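PDB 5L3S: signal recognition particle receptor FtsY from Sulfolobus acidocaldarius, which belongs to the SRP54-type P-loop nucleotide-binding proteins and serves as the docking receptor for the signal recognition particle. Local coordinates for residues V109-T115 / D190-H196; A135-T139 / A166-A172; D215-L219 / V240-A244. All blocks are in the same frame, centred on the assembly; numbering follows the deposited sequence.

Contact 1: V109-T115 / D190-H196; sequences VNGVGKT and DTAGRMH. With MG (magnesium ion), chain S; GNP (phosphoaminophosphonic acid-guanylate ester), chain R; GNP (phosphoaminophosphonic acid-guanylate ester), chain I.
The carboxylate of Asp190 receives Thr115 OG1 on the syn lone pair of OD2, at 2.5 Å, the two side chains crossing at about a right angle. This is the P-loop (Walker A) of the P-loop NTPase fold lying against the DxxG segment that follows strand 186-191. Across the Asn110 amide, ND2 approaches Gly193 C to 3.4 Å and donates almost straight (165°) to O3' of the chain I GNP. Val109 CG1 meets the His196 ring obliquely, 3.8 Å from ND1, while His235 stacks edge-to-face with that ring and NE2 bonds a polar side chain of another protein chain. Lys114, bent at chi3 (-77°) and chi4 (-58°), curls its NZ back to grip three acceptors: Val109 O, and O3G and O2B of the chain R GNP. Gly193 CA lies 3.5 Å from this NZ, and its backbone runs close to Asn110 with no side chain between them. Val109 CA also points its hydrogen at Arg194 O, 3.2 Å away. Magnesium is held by Thr115 OG1, O1G and O1B of the chain R GNP and three waters; Asp190 acts from the second shell, one metal-bound water donating to its OD1 at 2.6 Å and to Thr191 O at 2.8 Å.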
# COMPACT_ATOMS: atom_id res chain seq x y z
N VAL B 109 7.26 0.25 -6.08
CA VAL B 109 6.13 0.86 -6.77
C VAL B 109 5.76 2.22 -6.20
O VAL B 109 6.25 2.62 -5.14
CB VAL B 109 4.88 -0.09 -6.80
CG1 VAL B 109 5.25 -1.45 -7.36
CG2 VAL B 109 4.27 -0.23 -5.43
N ASN B 110 4.91 2.94 -6.91
CA ASN B 110 4.55 4.30 -6.51
C ASN B 110 3.94 4.43 -5.14
O ASN B 110 3.02 3.69 -4.78
CB ASN B 110 3.55 4.86 -7.53
CG ASN B 110 4.07 4.76 -8.92
OD1 ASN B 110 3.97 3.69 -9.55
ND2 ASN B 110 4.66 5.85 -9.42
N GLY B 111 4.45 5.39 -4.38
CA GLY B 111 3.85 5.79 -3.12
C GLY B 111 4.21 4.92 -1.90
O GLY B 111 3.76 5.23 -0.79
N VAL B 112 4.99 3.86 -2.08
CA VAL B 112 5.29 2.94 -0.96
C VAL B 112 6.14 3.53 0.17
O VAL B 112 6.08 3.08 1.32
CB VAL B 112 5.99 1.61 -1.41
CG1 VAL B 112 5.02 0.75 -2.20
CG2 VAL B 112 7.31 1.88 -2.19
N GLY B 113 6.96 4.53 -0.16
CA GLY B 113 7.71 5.21 0.87
C GLY B 113 9.21 5.34 0.66
O GLY B 113 9.93 5.55 1.62
N LYS B 114 9.68 5.24 -0.59
CA LYS B 114 11.11 5.29 -0.90
C LYS B 114 11.82 6.55 -0.40
O LYS B 114 12.85 6.45 0.29
CB LYS B 114 11.31 5.15 -2.42
CG LYS B 114 10.58 3.96 -3.05
CD LYS B 114 10.72 3.93 -4.57
CE LYS B 114 9.79 4.97 -5.26
NZ LYS B 114 8.35 4.74 -4.90
N THR B 115 11.30 7.71 -0.78
CA THR B 115 11.90 9.01 -0.50
C THR B 115 12.00 9.28 1.00
O THR B 115 13.05 9.68 1.51
CB THR B 115 11.11 10.13 -1.23
OG1 THR B 115 11.21 9.92 -2.65
CG2 THR B 115 11.62 11.51 -0.86
N ASP B 190 17.73 7.81 -4.74
CA ASP B 190 16.27 7.78 -4.79
C ASP B 190 15.87 7.54 -6.23
O ASP B 190 16.53 8.03 -7.14
CB ASP B 190 15.68 9.12 -4.29
CG ASP B 190 14.20 9.01 -3.87
OD1 ASP B 190 13.65 7.89 -3.88
OD2 ASP B 190 13.61 10.05 -3.50
N THR B 191 14.78 6.80 -6.45
CA THR B 191 14.30 6.57 -7.81
C THR B 191 12.80 6.80 -7.85
O THR B 191 12.11 6.70 -6.82
CB THR B 191 14.61 5.12 -8.33
OG1 THR B 191 13.85 4.16 -7.59
CG2 THR B 191 16.08 4.80 -8.24
N ALA B 192 12.28 7.13 -9.03
CA ALA B 192 10.83 7.30 -9.17
C ALA B 192 10.07 5.99 -8.92
O ALA B 192 10.58 4.89 -9.16
CB ALA B 192 10.49 7.86 -10.53
N GLY B 193 8.83 6.12 -8.46
CA GLY B 193 7.95 4.97 -8.36
C GLY B 193 7.75 4.39 -9.75
O GLY B 193 7.75 5.12 -10.74
N ARG B 194 7.60 3.08 -9.82
CA ARG B 194 7.37 2.42 -11.10
C ARG B 194 6.68 1.10 -10.83
O ARG B 194 6.97 0.44 -9.82
CB ARG B 194 8.70 2.21 -11.86
CG ARG B 194 9.63 1.11 -11.30
CD ARG B 194 11.08 1.30 -11.79
NE ARG B 194 11.59 2.54 -11.23
CZ ARG B 194 12.13 3.53 -11.93
NH1 ARG B 194 12.30 3.43 -13.24
NH2 ARG B 194 12.51 4.62 -11.29
N MET B 195 5.75 0.72 -11.69
CA MET B 195 5.15 -0.61 -11.60
C MET B 195 6.14 -1.67 -12.05
O MET B 195 6.88 -1.49 -13.01
CB MET B 195 3.87 -0.71 -12.43
CG MET B 195 2.70 0.09 -11.89
SD MET B 195 2.20 -0.47 -10.23
CE MET B 195 2.36 -2.22 -10.43
N HIS B 196 6.12 -2.81 -11.36
CA HIS B 196 6.97 -3.93 -11.69
C HIS B 196 6.68 -4.50 -13.08
O HIS B 196 7.52 -5.18 -13.65
CB HIS B 196 6.86 -5.01 -10.60
CG HIS B 196 5.44 -5.33 -10.22
ND1 HIS B 196 4.60 -4.40 -9.64
CD2 HIS B 196 4.73 -6.48 -10.32
CE1 HIS B 196 3.43 -4.97 -9.40
NE2 HIS B 196 3.48 -6.23 -9.81
MG MG S . 9.65 9.33 -3.98
PG GNP R . 6.87 8.12 -5.02
O1G GNP R . 8.26 8.69 -5.16
O2G GNP R . 5.80 9.03 -5.62
O3G GNP R . 6.68 6.77 -5.68
N3B GNP R . 6.54 7.95 -3.47
PB GNP R . 7.61 7.29 -2.44
O1B GNP R . 8.91 7.94 -2.59
O2B GNP R . 7.65 5.84 -2.67
O3A GNP R . 7.05 7.56 -1.06
PA GNP R . 7.16 8.82 -0.18
O1A GNP R . 8.47 8.83 0.55
O2A GNP R . 6.80 10.05 -0.95
O5' GNP R . 6.12 8.59 0.97
C5' GNP R . 4.68 8.55 0.72
C4' GNP R . 3.95 8.90 2.01
O4' GNP R . 4.07 7.80 2.99
C3' GNP R . 4.50 10.13 2.71
O3' GNP R . 3.42 10.81 3.33
C2' GNP R . 5.42 9.54 3.79
O2' GNP R . 5.55 10.41 4.90
C1' GNP R . 4.54 8.34 4.20
N9 GNP R . 5.30 7.30 4.88
C8 GNP R . 6.47 6.70 4.50
N7 GNP R . 6.89 5.77 5.34
C5 GNP R . 5.92 5.77 6.33
C6 GNP R . 5.81 4.99 7.50
O6 GNP R . 6.63 4.13 7.88
N1 GNP R . 4.68 5.31 8.26
C2 GNP R . 3.74 6.26 7.88
N2 GNP R . 2.70 6.46 8.69
N3 GNP R . 3.84 6.99 6.78
C4 GNP R . 4.94 6.70 6.06
PG GNP I . 0.78 11.70 0.56
O1G GNP I . 2.21 11.55 1.11
O2G GNP I . 0.34 13.13 0.51
O3G GNP I . -0.07 10.80 1.43
N3B GNP I . 0.78 11.04 -0.91
PB GNP I . -0.52 11.09 -1.93
O1B GNP I . -0.77 12.52 -2.13
O2B GNP I . -1.60 10.24 -1.38
O3A GNP I . -0.08 10.40 -3.24
PA GNP I . 0.75 11.04 -4.41
O1A GNP I . 1.98 11.69 -3.92
O2A GNP I . -0.15 11.87 -5.24
O5' GNP I . 1.11 9.82 -5.33
C5' GNP I . 1.86 8.70 -4.86
C4' GNP I . 2.50 8.04 -6.07
O4' GNP I . 1.51 7.30 -6.83
C3' GNP I . 3.09 9.02 -7.09
O3' GNP I . 4.26 8.44 -7.63
C2' GNP I . 2.02 9.12 -8.18
O2' GNP I . 2.60 9.43 -9.43
C1' GNP I . 1.52 7.68 -8.19
N9 GNP I . 0.16 7.41 -8.67
C8 GNP I . -1.04 7.98 -8.30
N7 GNP I . -2.08 7.42 -8.90
C5 GNP I . -1.53 6.41 -9.70
C6 GNP I . -2.10 5.47 -10.60
O6 GNP I . -3.30 5.30 -10.90
N1 GNP I . -1.13 4.65 -11.19
C2 GNP I . 0.22 4.72 -10.95
N2 GNP I . 1.04 3.88 -11.60
N3 GNP I . 0.75 5.61 -10.13
C4 GNP I . -0.16 6.41 -9.55
O HOH W 1 11.15 8.03 -4.60
O HOH W 2 8.51 10.76 -3.03
O HOH W 3 10.24 10.82 -5.33

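Contact 2: A135-T139 / A166-A172; sequences AASDT and ADPASVA
With chi1 at -76°, Ser137 sets OG beside its own backbone N and opposite its carbonyl carbon, from where the hydroxyl donates to Pro168 O at 2.9 Å. Thr139 takes the other course: OG1 sits between its N and carbonyl carbon, which sends CG2 toward the helix. The setting is the alpha/beta fold of the P-loop domain, in which helix 168-181 packs on the sheet and runs back along strand 132-137. The short segments are antiparallel at 174°, their axes 7.2 Å apart, and helix 168-181 then leads into strand 186-191, the neighbour of strand 132-137.

The first turn of the helix does most of the work. Pro168 O is gripped twice, by Ser137 OG, tilted 15° from the carbonyl plane, and by Ala172 N at 3.1 Å in the helix. The proline ring packs against Ser137 and Thr139: CB touches Ser137 O at 3.2 Å, and CD lies 3.3 Å from Thr139 OG1. Val171 adds the apolar part. Its CG2 meets Thr139 CG2 tip to tip at 4.0 Å, and its CG1 rests 3.6 Å from Ala136 O, a carbonyl that also accepts from Gln145 NE2. Further back along the strand, Ala135 CB approaches Ala172 CA, and both residues also touch Ile189 of strand 186-191.

Just past Ser137, Asp138, turned away from the helix, touches a GNP and accepts from Phe140 N and Arg141 N through OD1. At the N terminus of helix 168-181, Asp167 is the N-cap: its OD1 takes a weak bond from Ala169 N and a firmer one from Ser170 N, at 3.0 Å, which reaches it from above the carboxylate plane.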
# COMPACT_ATOMS: atom_id res chain seq x y z
N ALA B 135 21.45 11.09 -4.02
CA ALA B 135 21.22 11.34 -5.43
C ALA B 135 19.71 11.46 -5.68
O ALA B 135 18.95 10.51 -5.44
CB ALA B 135 21.78 10.20 -6.25
N ALA B 136 19.29 12.62 -6.17
CA ALA B 136 17.88 12.86 -6.50
C ALA B 136 17.55 12.29 -7.87
O ALA B 136 17.31 13.03 -8.83
CB ALA B 136 17.58 14.36 -6.45
N SER B 137 17.53 10.97 -7.98
CA SER B 137 17.36 10.31 -9.27
C SER B 137 15.90 10.00 -9.67
O SER B 137 15.67 9.29 -10.64
CB SER B 137 18.24 9.06 -9.36
OG SER B 137 19.60 9.40 -9.59
N ASP B 138 14.93 10.52 -8.92
CA ASP B 138 13.55 10.66 -9.44
C ASP B 138 13.47 12.00 -10.14
O ASP B 138 13.31 13.03 -9.50
CB ASP B 138 12.52 10.63 -8.31
CG ASP B 138 11.07 10.81 -8.82
OD1 ASP B 138 10.85 11.14 -10.00
OD2 ASP B 138 10.15 10.63 -7.99
N THR B 139 13.58 11.97 -11.46
CA THR B 139 13.57 13.20 -12.24
C THR B 139 12.22 13.37 -12.94
O THR B 139 12.06 14.22 -13.82
CB THR B 139 14.68 13.20 -13.30
OG1 THR B 139 14.48 12.09 -14.18
CG2 THR B 139 16.07 13.05 -12.64
N ALA B 166 18.86 16.68 -16.37
CA ALA B 166 19.55 15.39 -16.32
C ALA B 166 18.58 14.22 -16.08
O ALA B 166 17.63 14.36 -15.33
CB ALA B 166 20.62 15.40 -15.24
N ASP B 167 18.86 13.08 -16.70
CA ASP B 167 18.08 11.87 -16.50
C ASP B 167 18.56 11.13 -15.23
O ASP B 167 19.61 11.47 -14.68
CB ASP B 167 18.13 10.99 -17.78
CG ASP B 167 19.47 10.26 -17.96
OD1 ASP B 167 19.96 9.60 -17.02
OD2 ASP B 167 20.01 10.32 -19.08
N PRO B 168 17.79 10.13 -14.75
CA PRO B 168 18.18 9.47 -13.48
C PRO B 168 19.62 8.94 -13.43
O PRO B 168 20.27 9.05 -12.39
CB PRO B 168 17.17 8.34 -13.36
CG PRO B 168 15.91 8.92 -14.00
CD PRO B 168 16.46 9.68 -15.20
N ALA B 169 20.11 8.38 -14.53
CA ALA B 169 21.44 7.79 -14.55
C ALA B 169 22.53 8.85 -14.47
O ALA B 169 23.57 8.64 -13.85
CB ALA B 169 21.64 6.93 -15.80
N SER B 170 22.29 9.99 -15.12
CA SER B 170 23.25 11.08 -15.11
C SER B 170 23.33 11.67 -13.70
O SER B 170 24.42 11.98 -13.22
CB SER B 170 22.83 12.16 -16.12
OG SER B 170 23.57 13.35 -15.91
N VAL B 171 22.18 11.80 -13.04
CA VAL B 171 22.17 12.30 -11.66
C VAL B 171 22.97 11.37 -10.74
O VAL B 171 23.79 11.82 -9.95
CB VAL B 171 20.74 12.49 -11.11
CG1 VAL B 171 20.80 13.00 -9.66
CG2 VAL B 171 19.94 13.48 -11.97
N ALA B 172 22.73 10.06 -10.86
CA ALA B 172 23.44 9.07 -10.04
C ALA B 172 24.94 9.06 -10.31
O ALA B 172 25.76 9.00 -9.39
CB ALA B 172 22.84 7.67 -10.23

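Contact 3: D215-L219 / V240-A244; sequences DFRIL and VGYDA. With GOL (glycerol), chain C.
Asp243 clasps the backbone of Arg217 from two points: its OD2 accepts from Arg217 N at 2.7 Å on the anti lone pair, and its own N donates to Arg217 O at 2.9 Å. Together they satisfy both backbone polar atoms of Arg217 where the beta-alpha-beta unit 216-222, 228-239, 244-248 closes and its two strands start side by side, in parallel. Arg217 O also takes a weak bond from Ala244 N, at 3.4 Å. Two residues on, Leu219 N donates to Ala244 O at 3.0 Å, nearly along the C=O axis, and the bridge pairs Ile218 with Ala244.

The Arg217 side chain, extended from CG to NE, runs along the loop after helix 228-239. Its NH1 donates to Gly241 O at 3.2 Å; the bond is almost straight (171°) and in the guanidinium plane, although the donor stands above the carbonyl plane of Gly241. The same NH1 also donates to O3 of a glycerol at 2.8 Å, and that hydroxyl in turn donates to Val240 O. The glycerol probably comes from the crystallisation liquor.

The OH and carbonyl O of Tyr242 are served from elsewhere, OH by Ala233 O and the carbonyl O by Lys268 NZ; Lys268 also makes a cation-pi contact with the ring. Asp215 OD2 accepts from Val103 N of the strand alongside.

Two CH-pi contacts pack the rest. Asp243 CB lies over one face of the Phe216 ring, displaced toward its rim and 4.0 Å from the centroid, while CZ of that ring touches Ala244 CB. Leu219 CB sits over the centre of the Tyr242 ring, 3.9 Å from the centroid, and Leu219 CD2 reaches on over the same face to Tyr242 CZ.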
# COMPACT_ATOMS: atom_id res chain seq x y z
N ASP B 215 26.24 -1.20 -4.43
CA ASP B 215 26.74 -2.23 -3.55
C ASP B 215 25.60 -2.90 -2.80
O ASP B 215 25.75 -4.00 -2.30
CB ASP B 215 27.75 -1.64 -2.57
CG ASP B 215 28.93 -1.01 -3.27
OD1 ASP B 215 29.83 -1.76 -3.67
OD2 ASP B 215 28.95 0.23 -3.45
N PHE B 216 24.46 -2.23 -2.73
CA PHE B 216 23.30 -2.78 -2.03
C PHE B 216 22.05 -2.27 -2.71
O PHE B 216 21.96 -1.09 -3.02
CB PHE B 216 23.30 -2.34 -0.56
CG PHE B 216 22.60 -3.31 0.38
CD1 PHE B 216 23.14 -4.55 0.65
CD2 PHE B 216 21.43 -2.94 1.02
CE1 PHE B 216 22.51 -5.44 1.52
CE2 PHE B 216 20.79 -3.82 1.89
CZ PHE B 216 21.34 -5.07 2.14
N ARG B 217 21.07 -3.16 -2.94
CA ARG B 217 19.83 -2.75 -3.58
C ARG B 217 18.65 -3.06 -2.65
O ARG B 217 18.54 -4.18 -2.17
CB ARG B 217 19.61 -3.52 -4.89
CG ARG B 217 20.70 -3.43 -5.92
CD ARG B 217 20.37 -4.35 -7.08
NE ARG B 217 21.41 -4.35 -8.10
CZ ARG B 217 21.31 -4.98 -9.27
NH1 ARG B 217 20.21 -5.67 -9.57
NH2 ARG B 217 22.31 -4.93 -10.14
N ILE B 218 17.80 -2.08 -2.40
CA ILE B 218 16.71 -2.24 -1.45
C ILE B 218 15.36 -2.00 -2.11
O ILE B 218 15.10 -0.93 -2.64
CB ILE B 218 16.83 -1.29 -0.25
CG1 ILE B 218 18.16 -1.51 0.48
CG2 ILE B 218 15.66 -1.49 0.72
CD1 ILE B 218 18.38 -0.58 1.66
N LEU B 219 14.52 -3.03 -2.09
CA LEU B 219 13.14 -2.90 -2.53
C LEU B 219 12.31 -2.38 -1.37
O LEU B 219 12.43 -2.88 -0.24
CB LEU B 219 12.60 -4.26 -2.99
CG LEU B 219 11.09 -4.31 -3.27
CD1 LEU B 219 10.72 -3.41 -4.44
CD2 LEU B 219 10.62 -5.78 -3.48
N VAL B 240 14.87 -7.34 -12.04
CA VAL B 240 15.86 -6.37 -11.57
C VAL B 240 16.86 -7.03 -10.61
O VAL B 240 18.08 -6.95 -10.82
CB VAL B 240 15.15 -5.20 -10.85
CG1 VAL B 240 16.16 -4.15 -10.39
CG2 VAL B 240 14.08 -4.57 -11.76
N GLY B 241 16.34 -7.69 -9.57
CA GLY B 241 17.17 -8.25 -8.51
C GLY B 241 17.42 -7.24 -7.40
O GLY B 241 17.64 -6.05 -7.66
N TYR B 242 17.36 -7.69 -6.15
CA TYR B 242 17.64 -6.82 -5.00
C TYR B 242 18.20 -7.66 -3.86
O TYR B 242 18.15 -8.89 -3.91
CB TYR B 242 16.40 -6.04 -4.56
CG TYR B 242 15.18 -6.92 -4.30
CD1 TYR B 242 14.29 -7.22 -5.33
CD2 TYR B 242 14.93 -7.44 -3.03
CE1 TYR B 242 13.18 -8.03 -5.11
CE2 TYR B 242 13.82 -8.25 -2.80
CZ TYR B 242 12.95 -8.54 -3.85
OH TYR B 242 11.85 -9.34 -3.65
N ASP B 243 18.72 -7.00 -2.83
CA ASP B 243 19.40 -7.69 -1.74
C ASP B 243 18.53 -7.83 -0.49
O ASP B 243 18.63 -8.82 0.25
CB ASP B 243 20.68 -6.96 -1.37
CG ASP B 243 21.64 -6.84 -2.54
OD1 ASP B 243 22.12 -7.89 -3.00
OD2 ASP B 243 21.91 -5.71 -2.99
N ALA B 244 17.69 -6.82 -0.24
CA ALA B 244 16.86 -6.80 0.96
C ALA B 244 15.63 -5.90 0.79
O ALA B 244 15.50 -5.18 -0.19
CB ALA B 244 17.65 -6.36 2.16
C1 GOL C . 21.51 -4.50 -13.95
O1 GOL C . 20.68 -4.00 -14.97
C2 GOL C . 20.72 -5.39 -13.00
O2 GOL C . 19.41 -5.60 -13.50
C3 GOL C . 21.45 -6.72 -12.84
O3 GOL C . 20.98 -7.38 -11.68

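How the contacts relate
All three contacts belong to one P-loop domain and to its central sheet. From the N terminus, residues 109-115 open a long loop that contact 1 closes at 190-196. Within that span lies contact 2, whose shorter loop runs from 135-139 to 166-172, so the two nest without crossing. They also meet directly: Asp190 N lies 3.0 Å from Ala135 O, probably a hydrogen bond between neighbouring strands 186-191 and 132-137. Contact 3 follows in series, closing its loop between 215-219 and 240-244. Its centre lies about 14 Å from that of contact 1, on strands 216-222 and 244-248, with strand 102-107 between them and strand 186-191.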